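Side-chain contacts in oxidoreductase (Bordetella pertussis, PDB 3Q2K), which probably oxidises UDP-N-acetylglucosaminuronic acid with NAD as cofactor, a step required for making 2,3-diacetamido-2,3-dideoxy-D-mannuronic acid: residues C[34-39]-C[85-90]; C[159-164]-C[292-297]; C[203-208]-C[255-260]. All coordinates share one frame; numbering follows the deposited sequence.

Interaction 1: residues C[34-39]-C[85-90]; sequences GLVGCG and SDMLAQ. With NAI (1,4-dihydronicotinamide adenine dinucleotide), chain U.
Gly34 lies opposite Met87 with their CA atoms 8.6 Å apart, where strand 34-36 runs nearly antiparallel (166°) to helix 85-90 at an axis distance of 10.7 Å. Met87 bridges that gap almost alone. Its CG is anti to the backbone N (chi1 166°) and the chain stays extended beyond it, which carries the methyl down onto the strand backbone: Met87 CE rests 3.6 Å from Gly34 CA and 3.9 Å from Leu35 N. Glycine suits the spot because the methyl occupies the place beside CA where another residue would carry its own side chain. Val36 adds a looser touch, its CG2 lying 4.4 Å from Met87 SD. This is the layering of a Rossmann fold: the helix belongs to the crossover from edge strand 79-81 to strand 95-98, and Met87 also packs on Phe81 and Leu96, so a long, flexible, apolar side chain fits well. The other branch of Val36 faces the cofactor, with CG1 3.8 Å from C2A of the adenine. Beyond it the chain enters the glycine-rich dinucleotide-binding turn, where Gly37 and Gly39, lacking side chains, let the adenosine half of NADH come close; Gly39 CA approaches NAI O5B to 3.2 Å.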
loop_
_atom_site.group_PDB
_atom_site.type_symbol
_atom_site.label_atom_id
_atom_site.label_comp_id
_atom_site.label_asym_id
_atom_site.label_seq_id
_atom_site.Cartn_x
_atom_site.Cartn_y
_atom_site.Cartn_z
ATOM N N GLY C 34 48.979 -4.900 8.793
ATOM C CA GLY C 34 49.018 -3.446 8.695
ATOM C C GLY C 34 47.748 -2.903 9.311
ATOM O O GLY C 34 46.677 -3.475 9.113
ATOM N N LEU C 35 47.880 -1.820 10.071
ATOM C CA LEU C 35 46.734 -1.163 10.686
ATOM C C LEU C 35 46.424 0.169 10.010
ATOM O O LEU C 35 47.301 1.017 9.833
ATOM C CB LEU C 35 46.995 -0.963 12.180
ATOM C CG LEU C 35 45.891 -0.237 12.954
ATOM C CD1 LEU C 35 44.630 -1.067 12.921
ATOM C CD2 LEU C 35 46.295 -0.019 14.409
ATOM N N VAL C 36 45.172 0.329 9.594
ATOM C CA VAL C 36 44.711 1.551 8.933
ATOM C C VAL C 36 43.708 2.255 9.848
ATOM O O VAL C 36 42.610 1.752 10.094
ATOM C CB VAL C 36 44.012 1.199 7.614
ATOM C CG1 VAL C 36 43.605 2.449 6.839
ATOM C CG2 VAL C 36 44.906 0.270 6.803
ATOM N N GLY C 37 44.098 3.422 10.351
ATOM C CA GLY C 37 43.333 4.165 11.346
ATOM C C GLY C 37 43.899 4.028 12.749
ATOM O O GLY C 37 43.825 2.956 13.354
ATOM N N CYS C 38 44.452 5.113 13.285
ATOM C CA CYS C 38 45.085 5.041 14.598
ATOM C C CYS C 38 44.309 5.840 15.628
ATOM O O CYS C 38 44.868 6.685 16.322
ATOM C CB CYS C 38 46.520 5.566 14.556
ATOM S SG CYS C 38 47.479 4.669 13.318
ATOM N N GLY C 39 43.008 5.583 15.698
ATOM C CA GLY C 39 42.152 6.369 16.570
ATOM C C GLY C 39 41.931 5.502 17.791
ATOM O O GLY C 39 42.763 4.659 18.113
ATOM N N SER C 85 47.012 4.587 -0.051
ATOM C CA SER C 85 47.677 4.266 -1.315
ATOM C C SER C 85 49.172 4.041 -1.144
ATOM O O SER C 85 49.742 3.091 -1.684
ATOM C CB SER C 85 47.456 5.313 -2.408
ATOM O OG SER C 85 46.821 6.441 -1.833
ATOM N N ASP C 86 49.780 4.917 -0.353
ATOM C CA ASP C 86 51.221 4.840 -0.144
ATOM C C ASP C 86 51.557 3.537 0.565
ATOM O O ASP C 86 52.482 2.815 0.179
ATOM C CB ASP C 86 51.733 6.018 0.684
ATOM C CG ASP C 86 51.386 7.352 0.056
ATOM O OD1 ASP C 86 51.035 7.336 -1.144
ATOM O OD2 ASP C 86 51.442 8.391 0.750
ATOM N N MET C 87 50.764 3.242 1.590
ATOM C CA MET C 87 51.067 2.105 2.445
ATOM C C MET C 87 50.990 0.846 1.591
ATOM O O MET C 87 51.728 -0.119 1.771
ATOM C CB MET C 87 50.070 2.026 3.596
ATOM C CG MET C 87 50.126 0.687 4.305
ATOM S SD MET C 87 49.091 0.878 5.765
ATOM C CE MET C 87 49.660 -0.418 6.868
ATOM N N LEU C 88 50.105 0.885 0.604
ATOM C CA LEU C 88 49.913 -0.286 -0.235
ATOM C C LEU C 88 50.964 -0.263 -1.338
ATOM O O LEU C 88 51.428 -1.314 -1.773
ATOM C CB LEU C 88 48.522 -0.260 -0.875
ATOM C CG LEU C 88 47.370 -0.565 0.087
ATOM C CD1 LEU C 88 46.073 -0.197 -0.596
ATOM C CD2 LEU C 88 47.274 -2.020 0.527
ATOM N N ALA C 89 51.333 0.916 -1.826
ATOM C CA ALA C 89 52.419 0.966 -2.802
ATOM C C ALA C 89 53.748 0.537 -2.185
ATOM O O ALA C 89 54.463 -0.292 -2.738
ATOM C CB ALA C 89 52.540 2.335 -3.449
ATOM N N GLN C 90 54.076 1.023 -0.995
ATOM C CA GLN C 90 55.409 0.752 -0.486
ATOM C C GLN C 90 55.435 -0.339 0.576
ATOM O O GLN C 90 56.484 -0.907 0.862
ATOM C CB GLN C 90 55.981 2.086 -0.002
ATOM C CG GLN C 90 56.012 3.050 -1.181
ATOM C CD GLN C 90 56.372 4.481 -0.837
ATOM O OE1 GLN C 90 55.585 5.204 -0.225
ATOM N NE2 GLN C 90 57.553 4.910 -1.271
HETATM P PA NAI U . 38.147 7.023 15.594
HETATM O O1A NAI U . 37.782 8.411 15.240
HETATM O O2A NAI U . 38.757 7.056 17.086
HETATM O O5B NAI U . 39.477 6.447 14.889
HETATM C C5B NAI U . 39.571 7.062 13.609
HETATM C C4B NAI U . 40.949 7.009 12.961
HETATM O O4B NAI U . 40.815 6.776 11.552
HETATM C C3B NAI U . 41.391 8.462 13.222
HETATM O O3B NAI U . 42.714 8.417 13.762
HETATM C C2B NAI U . 41.209 9.063 11.800
HETATM O O2B NAI U . 42.159 10.089 11.502
HETATM C C1B NAI U . 41.617 7.819 10.979
HETATM N N9A NAI U . 41.235 8.053 9.597
HETATM C C8A NAI U . 40.211 8.812 9.122
HETATM N N7A NAI U . 40.223 8.723 7.821
HETATM C C5A NAI U . 41.229 7.938 7.373
HETATM C C6A NAI U . 41.703 7.492 6.124
HETATM N N6A NAI U . 41.091 7.849 4.937
HETATM N N1A NAI U . 42.749 6.671 6.127
HETATM C C2A NAI U . 43.328 6.266 7.245
HETATM N N3A NAI U . 42.917 6.662 8.430
HETATM C C4A NAI U . 41.872 7.473 8.534
HETATM O O3 NAI U . 36.847 6.124 15.865
HETATM P PN NAI U . 37.101 4.581 16.232
HETATM O O1N NAI U . 36.274 4.451 17.524
HETATM O O2N NAI U . 38.498 4.039 16.601
HETATM O O5D NAI U . 36.297 3.746 15.104
HETATM C C5D NAI U . 36.897 2.460 15.020
HETATM C C4D NAI U . 36.282 1.658 13.868
HETATM O O4D NAI U . 36.201 0.389 14.551
HETATM C C3D NAI U . 34.829 2.061 13.543
HETATM O O3D NAI U . 34.226 1.250 12.542
HETATM C C2D NAI U . 34.150 1.637 14.860
HETATM O O2D NAI U . 32.813 1.268 14.538
HETATM C C1D NAI U . 34.871 0.288 15.091
HETATM N N1N NAI U . 35.005 -0.065 16.502
HETATM C C2N NAI U . 34.807 -1.324 16.825
HETATM C C3N NAI U . 34.933 -1.689 18.160
HETATM C C7N NAI U . 34.699 -3.091 18.547
HETATM O O7N NAI U . 34.400 -3.349 19.695
HETATM N N7N NAI U . 34.792 -4.039 17.594
HETATM C C4N NAI U . 35.238 -0.720 19.115
HETATM C C5N NAI U . 35.411 0.585 18.694
HETATM C C6N NAI U . 35.301 0.895 17.353
#

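Interaction 2: residues C[159-164]-C[292-297]; sequences QLVKKA and DEWKFA
Trp294 turns its CG anti to the backbone N (chi1 172°), sending the indole out from strand 292-296 to meet Leu160 and Val161 with its six-membered ring. Phe296, two residues on, instead has CG anti to the carbonyl carbon (chi1 -72°), and its CZ comes 3.9 Å from Ala164 CB. Helix 159-164 and the strand run in much the same direction, 21° apart, with axes 12.0 Å from each other, a gap that suits large aromatics on the strand and smaller groups on the helix. Trp294 arrives edge first: its CZ3 lies 4.0 Å from Val161 CG2, and its CH2 is 4.0 Å from Leu160 CB and 3.7 Å from Leu160 O, which sits in the ring plane. Phe296 also leans on its strand neighbour, placing CE2 3.4 Å above the indole plane, toward the rim. The helix thus packs against the outermost strand, within this chain, of the C-terminal domain's mixed sheet, and Val161 reaches inward to Val281 and Val283 of the next strand. Facing other ways, Glu293 and Lys295 pack on Leu268 of the second subunit. The polar end of the indole is satisfied by Asp303, which accepts from NE1, and Leu160 O already takes the helical bond from Ala164 N. Attachment of helix to strand therefore rests on apolar shape matching, with the Trp294 polar group tied to a neighbouring loop.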
loop_
_atom_site.group_PDB
_atom_site.type_symbol
_atom_site.label_atom_id
_atom_site.label_comp_id
_atom_site.label_asym_id
_atom_site.label_seq_id
_atom_site.Cartn_x
_atom_site.Cartn_y
_atom_site.Cartn_z
ATOM N N GLN C 159 29.038 -18.560 23.484
ATOM C CA GLN C 159 29.407 -19.898 23.027
ATOM C C GLN C 159 28.575 -21.017 23.646
ATOM O O GLN C 159 28.102 -21.920 22.956
ATOM C CB GLN C 159 30.898 -20.177 23.251
ATOM C CG GLN C 159 31.795 -19.698 22.116
ATOM C CD GLN C 159 31.330 -20.190 20.755
ATOM O OE1 GLN C 159 31.139 -21.389 20.555
ATOM N NE2 GLN C 159 31.123 -19.272 19.815
ATOM N N LEU C 160 28.365 -20.973 24.956
ATOM C CA LEU C 160 27.513 -21.991 25.574
ATOM C C LEU C 160 26.080 -21.932 25.050
ATOM O O LEU C 160 25.396 -22.941 24.890
ATOM C CB LEU C 160 27.439 -21.770 27.087
ATOM C CG LEU C 160 28.612 -22.140 27.995
ATOM C CD1 LEU C 160 28.297 -21.668 29.410
ATOM C CD2 LEU C 160 28.747 -23.646 27.963
ATOM N N VAL C 161 25.555 -20.732 24.846
ATOM C CA VAL C 161 24.187 -20.690 24.352
ATOM C C VAL C 161 24.183 -21.318 22.951
ATOM O O VAL C 161 23.323 -22.122 22.592
ATOM C CB VAL C 161 23.758 -19.210 24.382
ATOM C CG1 VAL C 161 22.547 -18.957 23.510
ATOM C CG2 VAL C 161 23.460 -18.810 25.818
ATOM N N LYS C 162 25.175 -20.957 22.145
ATOM C CA LYS C 162 25.255 -21.375 20.749
ATOM C C LYS C 162 25.278 -22.895 20.724
ATOM O O LYS C 162 24.573 -23.554 19.962
ATOM C CB LYS C 162 26.571 -20.842 20.181
ATOM C CG LYS C 162 26.954 -21.254 18.772
ATOM C CD LYS C 162 26.052 -20.575 17.761
ATOM C CE LYS C 162 26.688 -20.589 16.385
ATOM N NZ LYS C 162 25.519 -20.656 15.484
ATOM N N LYS C 163 26.095 -23.461 21.604
ATOM C CA LYS C 163 26.153 -24.908 21.708
ATOM C C LYS C 163 24.791 -25.512 22.039
ATOM O O LYS C 163 24.382 -26.500 21.434
ATOM C CB LYS C 163 27.233 -25.326 22.709
ATOM C CG LYS C 163 28.558 -25.599 22.032
ATOM C CD LYS C 163 29.644 -24.755 22.671
ATOM C CE LYS C 163 30.977 -24.974 21.968
ATOM N NZ LYS C 163 31.968 -23.905 22.280
ATOM N N ALA C 164 24.061 -24.966 23.004
ATOM C CA ALA C 164 22.769 -25.580 23.265
ATOM C C ALA C 164 21.821 -25.398 22.085
ATOM O O ALA C 164 20.998 -26.260 21.779
ATOM C CB ALA C 164 22.169 -25.018 24.528
ATOM N N ASP C 292 22.219 -15.326 33.467
ATOM C CA ASP C 292 21.335 -15.275 34.631
ATOM C C ASP C 292 20.324 -16.406 34.774
ATOM O O ASP C 292 20.063 -16.864 35.885
ATOM C CB ASP C 292 20.564 -13.954 34.714
ATOM C CG ASP C 292 21.471 -12.788 35.012
ATOM O OD1 ASP C 292 22.380 -12.920 35.859
ATOM O OD2 ASP C 292 21.257 -11.756 34.348
ATOM N N GLU C 293 19.705 -16.821 33.674
ATOM C CA GLU C 293 18.690 -17.865 33.780
ATOM C C GLU C 293 19.138 -18.955 32.815
ATOM O O GLU C 293 19.772 -18.735 31.782
ATOM C CB GLU C 293 17.278 -17.340 33.486
ATOM C CG GLU C 293 16.195 -17.848 34.440
ATOM C CD GLU C 293 16.004 -17.013 35.699
ATOM O OE1 GLU C 293 16.400 -15.824 35.713
ATOM O OE2 GLU C 293 15.430 -17.536 36.680
ATOM N N TRP C 294 18.894 -20.195 33.208
ATOM C CA TRP C 294 19.430 -21.259 32.376
ATOM C C TRP C 294 18.728 -22.523 32.857
ATOM O O TRP C 294 19.081 -23.068 33.900
ATOM C CB TRP C 294 20.960 -21.273 32.440
ATOM C CG TRP C 294 21.640 -22.440 31.763
ATOM C CD1 TRP C 294 21.628 -23.747 32.166
ATOM C CD2 TRP C 294 22.382 -22.418 30.536
ATOM N NE1 TRP C 294 22.329 -24.534 31.282
ATOM C CE2 TRP C 294 22.788 -23.740 30.263
ATOM C CE3 TRP C 294 22.715 -21.410 29.626
ATOM C CZ2 TRP C 294 23.537 -24.076 29.135
ATOM C CZ3 TRP C 294 23.433 -21.751 28.497
ATOM C CH2 TRP C 294 23.849 -23.071 28.261
ATOM N N LYS C 295 17.682 -22.917 32.135
ATOM C CA LYS C 295 16.837 -24.051 32.485
ATOM C C LYS C 295 16.508 -24.858 31.234
ATOM O O LYS C 295 16.026 -24.223 30.299
ATOM C CB LYS C 295 15.520 -23.495 33.025
ATOM C CG LYS C 295 15.687 -22.426 34.098
ATOM C CD LYS C 295 14.451 -21.537 34.149
ATOM C CE LYS C 295 14.228 -20.837 35.480
ATOM N NZ LYS C 295 12.763 -20.565 35.565
ATOM N N PHE C 296 16.723 -26.175 31.255
ATOM C CA PHE C 296 16.552 -27.129 30.157
ATOM C C PHE C 296 15.873 -28.432 30.574
ATOM O O PHE C 296 16.012 -28.866 31.715
ATOM C CB PHE C 296 17.897 -27.479 29.520
ATOM C CG PHE C 296 18.454 -26.354 28.704
ATOM C CD1 PHE C 296 17.939 -26.066 27.448
ATOM C CD2 PHE C 296 19.490 -25.589 29.211
ATOM C CE1 PHE C 296 18.429 -24.978 26.721
ATOM C CE2 PHE C 296 19.981 -24.501 28.506
ATOM C CZ PHE C 296 19.459 -24.206 27.248
ATOM N N ALA C 297 15.115 -29.073 29.690
ATOM C CA ALA C 297 14.356 -30.248 30.124
ATOM C C ALA C 297 15.291 -31.395 30.480
ATOM O O ALA C 297 14.930 -32.305 31.225
ATOM C CB ALA C 297 13.385 -30.716 29.058
#

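Interaction 3: residues C[203-208]-C[255-260]; sequences GAFMNQ and GSINVT. With HP7 ((2S,3S,4R,5R,6R)-5-acetamido-6-[[[(2R,3S,4R,5R)-5-(2,4-dioxopyrimidin-1-yl)-3,4-dihydroxy-oxolan-2-yl]methoxy-hydroxy-phosphoryl]oxy-hydroxy-phosphoryl]oxy-3,4-dihydroxy-oxane-2-carboxylic acid), chain V.
Apolar packing joins Ala204 and Phe205, in a loop that also carries two residues of the UDP-sugar pocket, to Ile257 and Val259 of strand 255-260. The CG1 of Val259, anti to the backbone N (chi1 176°), reaches Ala204 CB at 3.6 Å; the small methyl of alanine lets the loop backbone approach the sheet closely. Ile257 CG2 meets the ring of Phe205 at its edge, in the plane, 4.0 Å from CE1. A CH-pi contact supplements this: Val259 CG2 stands over one face of the same ring, 4.1 Å from the centroid and offset toward the rim. Beta-branched residues such as Ile257 and Val259 favour strand conformation, and here the two branches of Val259 serve both loop partners.

Hydrogen bonds mark the far sides of both segments. On the loop, the O4' hydroxyl of the UDP-sugar donates to Asn207 OD1 at 2.7 Å, while Gln208 NE2 gives a nearly straight bond (164°) to the sugar carboxylate oxygen O'P at 3.2 Å. Asp201 holds ND2 of Asn207, which fixes which end of the amide accepts. On the strand, Asn258 ND2 bonds to Ser256 OG at 3.3 Å; Ser256 OG also bonds Ser256 and Asn258 of the second subunit, and Asn258 OD1 bonds Ser256 there. The chemistry divides accordingly: an apolar layer seats the loop on the sheet, and amides beyond it bind the uronic acid's hydroxyl and carboxylate.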
loop_
_atom_site.group_PDB
_atom_site.type_symbol
_atom_site.label_atom_id
_atom_site.label_comp_id
_atom_site.label_asym_id
_atom_site.label_seq_id
_atom_site.Cartn_x
_atom_site.Cartn_y
_atom_site.Cartn_z
ATOM N N GLY C 203 23.538 4.971 13.233
ATOM C CA GLY C 203 23.123 5.393 14.568
ATOM C C GLY C 203 23.313 4.298 15.600
ATOM O O GLY C 203 24.093 3.370 15.372
ATOM N N ALA C 204 22.545 4.342 16.684
ATOM C CA ALA C 204 22.689 3.315 17.712
ATOM C C ALA C 204 22.752 1.864 17.225
ATOM O O ALA C 204 23.346 0.988 17.865
ATOM C CB ALA C 204 21.513 3.413 18.659
ATOM N N PHE C 205 21.981 1.562 16.184
ATOM C CA PHE C 205 21.834 0.176 15.731
ATOM C C PHE C 205 23.095 -0.247 14.993
ATOM O O PHE C 205 23.670 -1.291 15.304
ATOM C CB PHE C 205 20.627 -0.067 14.811
ATOM C CG PHE C 205 19.347 -0.307 15.557
ATOM C CD1 PHE C 205 18.950 -1.590 15.889
ATOM C CD2 PHE C 205 18.545 0.755 15.953
ATOM C CE1 PHE C 205 17.756 -1.804 16.553
ATOM C CE2 PHE C 205 17.370 0.544 16.647
ATOM C CZ PHE C 205 16.962 -0.738 16.935
ATOM N N MET C 206 23.511 0.584 14.042
ATOM C CA MET C 206 24.596 0.239 13.136
ATOM C C MET C 206 25.959 0.306 13.818
ATOM O O MET C 206 26.823 -0.533 13.580
ATOM C CB MET C 206 24.607 1.162 11.921
ATOM C CG MET C 206 25.660 0.809 10.879
ATOM S SD MET C 206 25.262 1.772 9.409
ATOM C CE MET C 206 24.091 0.667 8.632
ATOM N N ASN C 207 26.152 1.274 14.708
ATOM C CA ASN C 207 27.419 1.349 15.424
ATOM C C ASN C 207 27.407 0.440 16.653
ATOM O O ASN C 207 27.917 -0.677 16.579
ATOM C CB ASN C 207 27.810 2.797 15.734
ATOM C CG ASN C 207 29.186 2.879 16.323
ATOM O OD1 ASN C 207 29.512 1.981 17.096
ATOM N ND2 ASN C 207 29.987 3.870 15.936
ATOM N N GLN C 208 26.752 0.833 17.741
ATOM C CA GLN C 208 26.909 0.117 19.012
ATOM C C GLN C 208 26.196 -1.220 19.145
ATOM O O GLN C 208 26.735 -2.128 19.777
ATOM C CB GLN C 208 26.479 0.963 20.219
ATOM C CG GLN C 208 27.415 2.111 20.519
ATOM C CD GLN C 208 27.089 3.347 19.705
ATOM O OE1 GLN C 208 26.060 3.409 19.035
ATOM N NE2 GLN C 208 27.941 4.359 19.803
ATOM N N GLY C 255 10.391 -11.901 18.154
ATOM C CA GLY C 255 10.929 -11.199 19.309
ATOM C C GLY C 255 11.152 -9.751 18.926
ATOM O O GLY C 255 10.565 -9.251 17.959
ATOM N N SER C 256 11.981 -9.116 19.746
ATOM C CA SER C 256 12.421 -7.739 19.530
ATOM C C SER C 256 13.831 -7.424 20.022
ATOM O O SER C 256 14.430 -8.126 20.850
ATOM C CB SER C 256 11.455 -6.755 20.187
ATOM O OG SER C 256 11.434 -6.940 21.591
ATOM N N ILE C 257 14.330 -6.337 19.446
ATOM C CA ILE C 257 15.613 -5.766 19.817
ATOM C C ILE C 257 15.346 -4.333 20.233
ATOM O O ILE C 257 14.742 -3.568 19.484
ATOM C CB ILE C 257 16.688 -5.908 18.727
ATOM C CG1 ILE C 257 17.988 -5.262 19.211
ATOM C CG2 ILE C 257 16.190 -5.362 17.378
ATOM C CD1 ILE C 257 19.228 -5.451 18.358
ATOM N N ASN C 258 15.740 -4.020 21.463
ATOM C CA ASN C 258 15.442 -2.720 22.050
ATOM C C ASN C 258 16.714 -1.943 22.362
ATOM O O ASN C 258 17.571 -2.356 23.136
ATOM C CB ASN C 258 14.544 -2.905 23.276
ATOM C CG ASN C 258 13.384 -3.856 22.994
ATOM O OD1 ASN C 258 12.407 -3.453 22.373
ATOM N ND2 ASN C 258 13.473 -5.117 23.405
ATOM N N VAL C 259 16.860 -0.783 21.736
ATOM C CA VAL C 259 18.157 -0.112 21.741
ATOM C C VAL C 259 18.027 1.366 22.083
ATOM O O VAL C 259 17.172 2.031 21.497
ATOM C CB VAL C 259 18.796 -0.234 20.344
ATOM C CG1 VAL C 259 20.099 0.535 20.251
ATOM C CG2 VAL C 259 19.072 -1.706 20.031
ATOM N N THR C 260 18.832 1.867 23.019
ATOM C CA THR C 260 18.998 3.305 23.216
ATOM C C THR C 260 20.372 3.648 23.776
ATOM O O THR C 260 20.986 2.904 24.537
ATOM C CB THR C 260 17.926 3.951 24.114
ATOM O OG1 THR C 260 18.082 5.376 24.047
ATOM C CG2 THR C 260 18.073 3.491 25.551
HETATM N N1 HP7 V . 30.282 5.561 27.654
HETATM C C2 HP7 V . 29.607 6.348 28.504
HETATM O O2 HP7 V . 29.475 7.585 28.410
HETATM N N3 HP7 V . 28.991 5.799 29.564
HETATM C C4 HP7 V . 29.055 4.464 29.754
HETATM O O4 HP7 V . 28.413 4.040 30.737
HETATM C C5 HP7 V . 29.750 3.630 28.880
HETATM C C6 HP7 V . 30.386 4.230 27.793
HETATM P PA HP7 V . 33.385 1.967 25.641
HETATM P PB HP7 V . 34.042 0.039 23.633
HETATM O "O'P" HP7 V . 30.675 3.558 21.275
HETATM O "O'Q" HP7 V . 32.138 3.796 19.755
HETATM C "C1'" HP7 V . 31.885 -0.287 22.181
HETATM O O1A HP7 V . 32.746 1.072 26.680
HETATM O O1B HP7 V . 33.874 -1.174 24.517
HETATM C C1C HP7 V . 30.930 6.211 26.515
HETATM C "C2'" HP7 V . 31.457 -1.267 21.085
HETATM N "N2'" HP7 V . 32.075 -2.585 21.146
HETATM O O2A HP7 V . 34.766 2.559 25.804
HETATM O O2B HP7 V . 35.382 0.612 23.252
HETATM C C2C HP7 V . 32.373 6.541 26.867
HETATM O O2C HP7 V . 32.688 7.766 26.204
HETATM C "C3'" HP7 V . 31.884 -0.697 19.739
HETATM O "O3'" HP7 V . 31.552 -1.517 18.603
HETATM O O3A HP7 V . 33.170 1.264 24.208
HETATM O O3B HP7 V . 33.313 -0.313 22.233
HETATM C C3C HP7 V . 33.105 5.519 26.018
HETATM O O3C HP7 V . 34.397 6.053 25.736
HETATM C "C4'" HP7 V . 31.341 0.729 19.659
HETATM O "O4'" HP7 V . 31.761 1.235 18.386
HETATM C C4C HP7 V . 32.249 5.406 24.764
HETATM O O4C HP7 V . 30.966 5.340 25.381
HETATM C "C5'" HP7 V . 31.968 1.604 20.741
HETATM O "O5'" HP7 V . 31.499 1.080 21.978
HETATM C C5C HP7 V . 32.501 4.014 24.202
HETATM O O5C HP7 V . 32.361 3.172 25.346
HETATM C "C6'" HP7 V . 31.573 3.045 20.579
HETATM C "C7'" HP7 V . 31.578 -3.556 21.906
HETATM O "O7'" HP7 V . 30.512 -3.337 22.471
HETATM C "C8'" HP7 V . 32.296 -4.868 22.057
#

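How the interactions relate
The three contacts follow the two-domain plan of a Gfo/Idh/MocA dehydrogenase. Interaction 1 comes first along the chain and belongs to the NAD-binding Rossmann domain, on the other side of the chain's centre from the remaining two; its centre lies about 42 Å from that of interaction 2 and about 31 Å from that of interaction 3. Those two share the mixed sheet of the C-terminal domain, one at its edge strand 290-296 and one at the inner strand 254-260, with centres about 23 Å apart. In sequence, both segments of interaction 3 fall between those of interaction 2. Residues of both domains hold the sugar nucleotide, which therefore lies between them, while the shared sheet also faces the second subunit.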